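Long-range contact in cytosine-specific methyltransferase (Escherichia coli O157:H7 EDL933, PDB 3G7U), which probably methylates cytosine at C5 in DNA, using S-adenosyl-L-methionine as the methyl donor: residues A[191-204]-A[216-228]. Numbering follows the deposited sequence.
Sequences VTVKDALYGLPDII and RTIKKDRKGGFYE
The guanidinium of R222 lies flat over one face of the Y198 ring, their planes 14° apart; NE sits above the ring, and CD makes a CH-pi contact with the same face. Y198 reaches this position with CG anti to its backbone N (chi1 166°). R222 NH2 also donates to Y227 OH at 3.1 Å, which helps to orient the guanidinium, and that hydroxyl in turn donates to D195 O at 2.6 Å. Next to these bonds, V191 CG1 stands over the centre of the F226 ring, 3.6 Å from its centroid, while A196 CB meets F226 CZ at 3.8 Å. The short helix 193-196, with T192 at its N-cap position, is thus joined to the start of helix 225-231, outside the Rossmann-like methyltransferase sheet. A type II turn from L197 to L200 leaves G199 O facing K219 N, bonded at 3.0 Å and nearly straight (172°); one water bridges Y198 O and K219 O. At the far end R216, bent at chi2 and chi3, lays its guanidinium against P201 CB and donates from NH1 to I203 O at 2.7 Å, within the carbonyl plane. R326 of helix 321-328 also donates to A196 O and Y198 O.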
loop_
_atom_site.group_PDB
_atom_site.type_symbol
_atom_site.label_atom_id
_atom_site.label_comp_id
_atom_site.label_asym_id
_atom_site.label_seq_id
_atom_site.Cartn_x
_atom_site.Cartn_y
_atom_site.Cartn_z
ATOM N N VAL A 191 15.900 -4.239 5.079
ATOM C CA VAL A 191 16.049 -2.792 5.199
ATOM C C VAL A 191 15.571 -2.463 6.587
ATOM O O VAL A 191 14.394 -2.603 6.866
ATOM C CB VAL A 191 15.179 -2.024 4.160
ATOM C CG1 VAL A 191 15.477 -0.539 4.227
ATOM C CG2 VAL A 191 15.495 -2.506 2.773
ATOM N N THR A 192 16.481 -2.060 7.464
ATOM C CA THR A 192 16.148 -1.668 8.819
ATOM C C THR A 192 15.715 -0.203 8.828
ATOM O O THR A 192 15.877 0.509 7.819
ATOM C CB THR A 192 17.383 -1.794 9.739
ATOM O OG1 THR A 192 18.445 -1.025 9.169
ATOM C CG2 THR A 192 17.835 -3.261 9.816
ATOM N N VAL A 193 15.190 0.218 9.974
ATOM C CA VAL A 193 14.801 1.623 10.233
ATOM C C VAL A 193 15.929 2.584 9.843
ATOM O O VAL A 193 15.729 3.536 9.090
ATOM C CB VAL A 193 14.398 1.805 11.728
ATOM C CG1 VAL A 193 14.174 3.300 12.092
ATOM C CG2 VAL A 193 13.178 0.972 12.041
ATOM N N LYS A 194 17.143 2.303 10.309
ATOM C CA LYS A 194 18.272 3.179 10.072
ATOM C C LYS A 194 18.533 3.355 8.598
ATOM O O LYS A 194 18.836 4.453 8.146
ATOM C CB LYS A 194 19.511 2.636 10.823
ATOM C CG LYS A 194 20.878 3.165 10.404
ATOM C CD LYS A 194 21.973 2.545 11.315
ATOM C CE LYS A 194 23.224 3.433 11.443
ATOM N NZ LYS A 194 24.103 3.020 12.616
ATOM N N ASP A 195 18.416 2.278 7.824
ATOM C CA ASP A 195 18.641 2.381 6.374
ATOM C C ASP A 195 17.519 3.157 5.696
ATOM O O ASP A 195 17.761 3.904 4.746
ATOM C CB ASP A 195 18.672 0.996 5.712
ATOM C CG ASP A 195 19.763 0.080 6.273
ATOM O OD1 ASP A 195 20.865 0.571 6.597
ATOM O OD2 ASP A 195 19.498 -1.144 6.372
ATOM N N ALA A 196 16.289 2.962 6.168
ATOM C CA ALA A 196 15.134 3.558 5.439
ATOM C C ALA A 196 15.113 5.061 5.647
ATOM O O ALA A 196 14.770 5.801 4.740
ATOM C CB ALA A 196 13.819 2.953 5.935
ATOM N N LEU A 197 15.547 5.492 6.826
ATOM C CA LEU A 197 15.495 6.917 7.229
ATOM C C LEU A 197 16.749 7.715 6.863
ATOM O O LEU A 197 16.807 8.919 7.125
ATOM C CB LEU A 197 15.207 7.032 8.718
ATOM C CG LEU A 197 13.893 6.406 9.163
ATOM C CD1 LEU A 197 13.553 6.841 10.567
ATOM C CD2 LEU A 197 12.766 6.777 8.200
ATOM N N TYR A 198 17.707 7.064 6.188
ATOM C CA TYR A 198 18.981 7.680 5.797
ATOM C C TYR A 198 18.774 8.970 5.037
ATOM O O TYR A 198 18.023 8.995 4.033
ATOM C CB TYR A 198 19.823 6.750 4.895
ATOM C CG TYR A 198 20.960 7.509 4.218
ATOM C CD1 TYR A 198 22.133 7.773 4.919
ATOM C CD2 TYR A 198 20.834 8.023 2.920
ATOM C CE1 TYR A 198 23.167 8.492 4.342
ATOM C CE2 TYR A 198 21.851 8.770 2.342
ATOM C CZ TYR A 198 23.017 8.987 3.079
ATOM O OH TYR A 198 24.050 9.697 2.556
ATOM N N GLY A 199 19.473 10.026 5.465
ATOM C CA GLY A 199 19.617 11.247 4.634
ATOM C C GLY A 199 18.488 12.265 4.737
ATOM O O GLY A 199 18.525 13.320 4.103
ATOM N N LEU A 200 17.485 11.963 5.554
ATOM C CA LEU A 200 16.391 12.891 5.790
ATOM C C LEU A 200 16.860 14.025 6.715
ATOM O O LEU A 200 17.820 13.837 7.490
ATOM C CB LEU A 200 15.191 12.134 6.402
ATOM C CG LEU A 200 14.393 11.175 5.484
ATOM C CD1 LEU A 200 13.460 10.302 6.314
ATOM C CD2 LEU A 200 13.569 11.916 4.423
ATOM N N PRO A 201 16.183 15.199 6.666
ATOM C CA PRO A 201 16.624 16.303 7.536
ATOM C C PRO A 201 16.552 16.019 9.037
ATOM O O PRO A 201 15.568 15.446 9.523
ATOM C CB PRO A 201 15.713 17.474 7.148
ATOM C CG PRO A 201 14.557 16.874 6.398
ATOM C CD PRO A 201 15.088 15.593 5.752
ATOM N N ASP A 202 17.592 16.428 9.772
ATOM C CA ASP A 202 17.584 16.298 11.233
ATOM C C ASP A 202 16.784 17.393 11.924
ATOM O O ASP A 202 16.357 17.233 13.077
ATOM C CB ASP A 202 19.027 16.329 11.782
ATOM C CG ASP A 202 19.718 14.980 11.671
ATOM O OD1 ASP A 202 19.089 13.939 12.003
ATOM O OD2 ASP A 202 20.889 14.958 11.233
ATOM N N ILE A 203 16.641 18.526 11.238
ATOM C CA ILE A 203 15.851 19.651 11.735
ATOM C C ILE A 203 14.605 19.798 10.884
ATOM O O ILE A 203 14.702 20.017 9.671
ATOM C CB ILE A 203 16.623 20.995 11.688
ATOM C CG1 ILE A 203 17.977 20.913 12.408
ATOM C CG2 ILE A 203 15.747 22.144 12.215
ATOM C CD1 ILE A 203 17.908 20.586 13.865
ATOM N N ILE A 204 13.428 19.696 11.503
ATOM C CA ILE A 204 12.212 19.783 10.682
ATOM C C ILE A 204 11.234 20.791 11.287
ATOM O O ILE A 204 11.386 21.191 12.431
ATOM C CB ILE A 204 11.491 18.394 10.577
ATOM C CG1 ILE A 204 11.255 17.835 11.996
ATOM C CG2 ILE A 204 12.277 17.434 9.678
ATOM C CD1 ILE A 204 10.595 16.529 11.977
ATOM N N ARG A 216 11.556 19.612 1.478
ATOM C CA ARG A 216 12.865 19.685 2.116
ATOM C C ARG A 216 13.912 18.956 1.300
ATOM O O ARG A 216 13.626 17.915 0.694
ATOM C CB ARG A 216 12.798 19.055 3.516
ATOM C CG ARG A 216 12.064 19.874 4.575
ATOM C CD ARG A 216 12.646 21.299 4.747
ATOM N NE ARG A 216 14.032 21.220 5.247
ATOM C CZ ARG A 216 14.382 20.923 6.471
ATOM N NH1 ARG A 216 13.461 20.654 7.402
ATOM N NH2 ARG A 216 15.668 20.904 6.785
ATOM N N THR A 217 15.147 19.477 1.339
ATOM C CA THR A 217 16.289 18.845 0.719
ATOM C C THR A 217 16.765 17.639 1.498
ATOM O O THR A 217 16.854 17.668 2.752
ATOM C CB THR A 217 17.457 19.888 0.576
ATOM O OG1 THR A 217 17.034 20.914 -0.310
ATOM C CG2 THR A 217 18.744 19.230 0.046
ATOM N N ILE A 218 17.017 16.544 0.762
ATOM C CA ILE A 218 17.574 15.334 1.345
ATOM C C ILE A 218 18.936 14.990 0.723
ATOM O O ILE A 218 19.308 15.517 -0.333
ATOM C CB ILE A 218 16.639 14.135 1.136
ATOM C CG1 ILE A 218 16.364 13.944 -0.360
ATOM C CG2 ILE A 218 15.304 14.348 1.893
ATOM C CD1 ILE A 218 15.913 12.542 -0.739
ATOM N N LYS A 219 19.648 14.096 1.380
ATOM C CA LYS A 219 20.836 13.495 0.786
ATOM C C LYS A 219 20.387 12.250 0.058
ATOM O O LYS A 219 19.702 11.398 0.642
ATOM C CB LYS A 219 21.828 13.101 1.865
ATOM C CG LYS A 219 22.409 14.261 2.607
ATOM C CD LYS A 219 23.380 13.750 3.660
ATOM C CE LYS A 219 23.891 14.905 4.505
ATOM N NZ LYS A 219 24.134 16.098 3.637
ATOM N N LYS A 220 20.707 12.175 -1.227
ATOM C CA LYS A 220 20.486 10.951 -1.968
ATOM C C LYS A 220 21.748 10.479 -2.660
ATOM O O LYS A 220 21.871 10.548 -3.872
ATOM C CB LYS A 220 19.264 11.005 -2.899
ATOM C CG LYS A 220 19.148 12.070 -3.930
ATOM C CD LYS A 220 17.883 11.735 -4.721
ATOM C CE LYS A 220 18.161 11.625 -6.200
ATOM N NZ LYS A 220 17.675 12.779 -6.991
ATOM N N ASP A 221 22.694 10.031 -1.850
ATOM C CA ASP A 221 23.954 9.507 -2.348
ATOM C C ASP A 221 24.114 8.070 -1.873
ATOM O O ASP A 221 25.177 7.684 -1.382
ATOM C CB ASP A 221 25.120 10.377 -1.852
ATOM C CG ASP A 221 25.093 10.595 -0.344
ATOM O OD1 ASP A 221 24.227 9.994 0.332
ATOM O OD2 ASP A 221 25.925 11.381 0.165
ATOM N N ARG A 222 23.040 7.295 -1.952
ATOM C CA ARG A 222 23.143 5.880 -1.653
ATOM C C ARG A 222 22.693 4.996 -2.780
ATOM O O ARG A 222 21.988 5.430 -3.714
ATOM C CB ARG A 222 22.475 5.485 -0.348
ATOM C CG ARG A 222 23.409 5.512 0.790
ATOM C CD ARG A 222 22.847 4.772 1.938
ATOM N NE ARG A 222 23.655 5.026 3.105
ATOM C CZ ARG A 222 23.405 4.514 4.303
ATOM N NH1 ARG A 222 24.210 4.807 5.328
ATOM N NH2 ARG A 222 22.367 3.704 4.476
ATOM N N LYS A 223 23.148 3.752 -2.670
ATOM C CA LYS A 223 23.096 2.762 -3.728
ATOM C C LYS A 223 22.525 1.485 -3.151
ATOM O O LYS A 223 22.738 1.165 -1.966
ATOM C CB LYS A 223 24.517 2.494 -4.254
ATOM C CG LYS A 223 25.259 3.729 -4.820
ATOM C CD LYS A 223 25.093 3.870 -6.340
ATOM C CE LYS A 223 23.821 4.617 -6.740
ATOM N NZ LYS A 223 23.725 4.716 -8.218
ATOM N N GLY A 224 21.800 0.754 -3.987
ATOM C CA GLY A 224 21.227 -0.511 -3.554
ATOM C C GLY A 224 19.752 -0.569 -3.872
ATOM O O GLY A 224 19.126 0.456 -4.101
ATOM N N GLY A 225 19.213 -1.781 -3.856
ATOM C CA GLY A 225 17.857 -2.064 -4.303
ATOM C C GLY A 225 16.801 -1.154 -3.706
ATOM O O GLY A 225 16.005 -0.590 -4.440
ATOM N N PHE A 226 16.826 -0.997 -2.383
ATOM C CA PHE A 226 15.855 -0.148 -1.663
ATOM C C PHE A 226 15.875 1.299 -2.155
ATOM O O PHE A 226 14.803 1.906 -2.360
ATOM C CB PHE A 226 16.119 -0.202 -0.156
ATOM C CG PHE A 226 15.211 0.684 0.655
ATOM C CD1 PHE A 226 13.911 0.268 0.957
ATOM C CD2 PHE A 226 15.647 1.940 1.122
ATOM C CE1 PHE A 226 13.060 1.074 1.712
ATOM C CE2 PHE A 226 14.777 2.761 1.876
ATOM C CZ PHE A 226 13.482 2.307 2.173
ATOM N N TYR A 227 17.090 1.836 -2.378
ATOM C CA TYR A 227 17.265 3.229 -2.785
ATOM C C TYR A 227 16.890 3.462 -4.219
ATOM O O TYR A 227 16.475 4.567 -4.583
ATOM C CB TYR A 227 18.700 3.718 -2.483
ATOM C CG TYR A 227 19.000 3.603 -1.011
ATOM C CD1 TYR A 227 18.403 4.478 -0.088
ATOM C CD2 TYR A 227 19.820 2.580 -0.518
ATOM C CE1 TYR A 227 18.626 4.349 1.284
ATOM C CE2 TYR A 227 20.059 2.445 0.853
ATOM C CZ TYR A 227 19.465 3.339 1.747
ATOM O OH TYR A 227 19.678 3.214 3.097
ATOM N N GLU A 228 17.002 2.426 -5.056
ATOM C CA GLU A 228 16.535 2.560 -6.459
ATOM C C GLU A 228 15.015 2.657 -6.480
ATOM O O GLU A 228 14.442 3.370 -7.295
ATOM C CB GLU A 228 16.934 1.367 -7.352
ATOM C CG GLU A 228 18.316 0.728 -7.136
ATOM C CD GLU A 228 19.526 1.665 -7.359
ATOM O OE1 GLU A 228 19.451 2.601 -8.195
ATOM O OE2 GLU A 228 20.576 1.439 -6.690
HETATM O O HOH W 1 17.493 10.686 1.963
HETATM O O HOH W 2 25.996 6.794 2.417
HETATM O O HOH W 3 18.752 16.465 4.596
#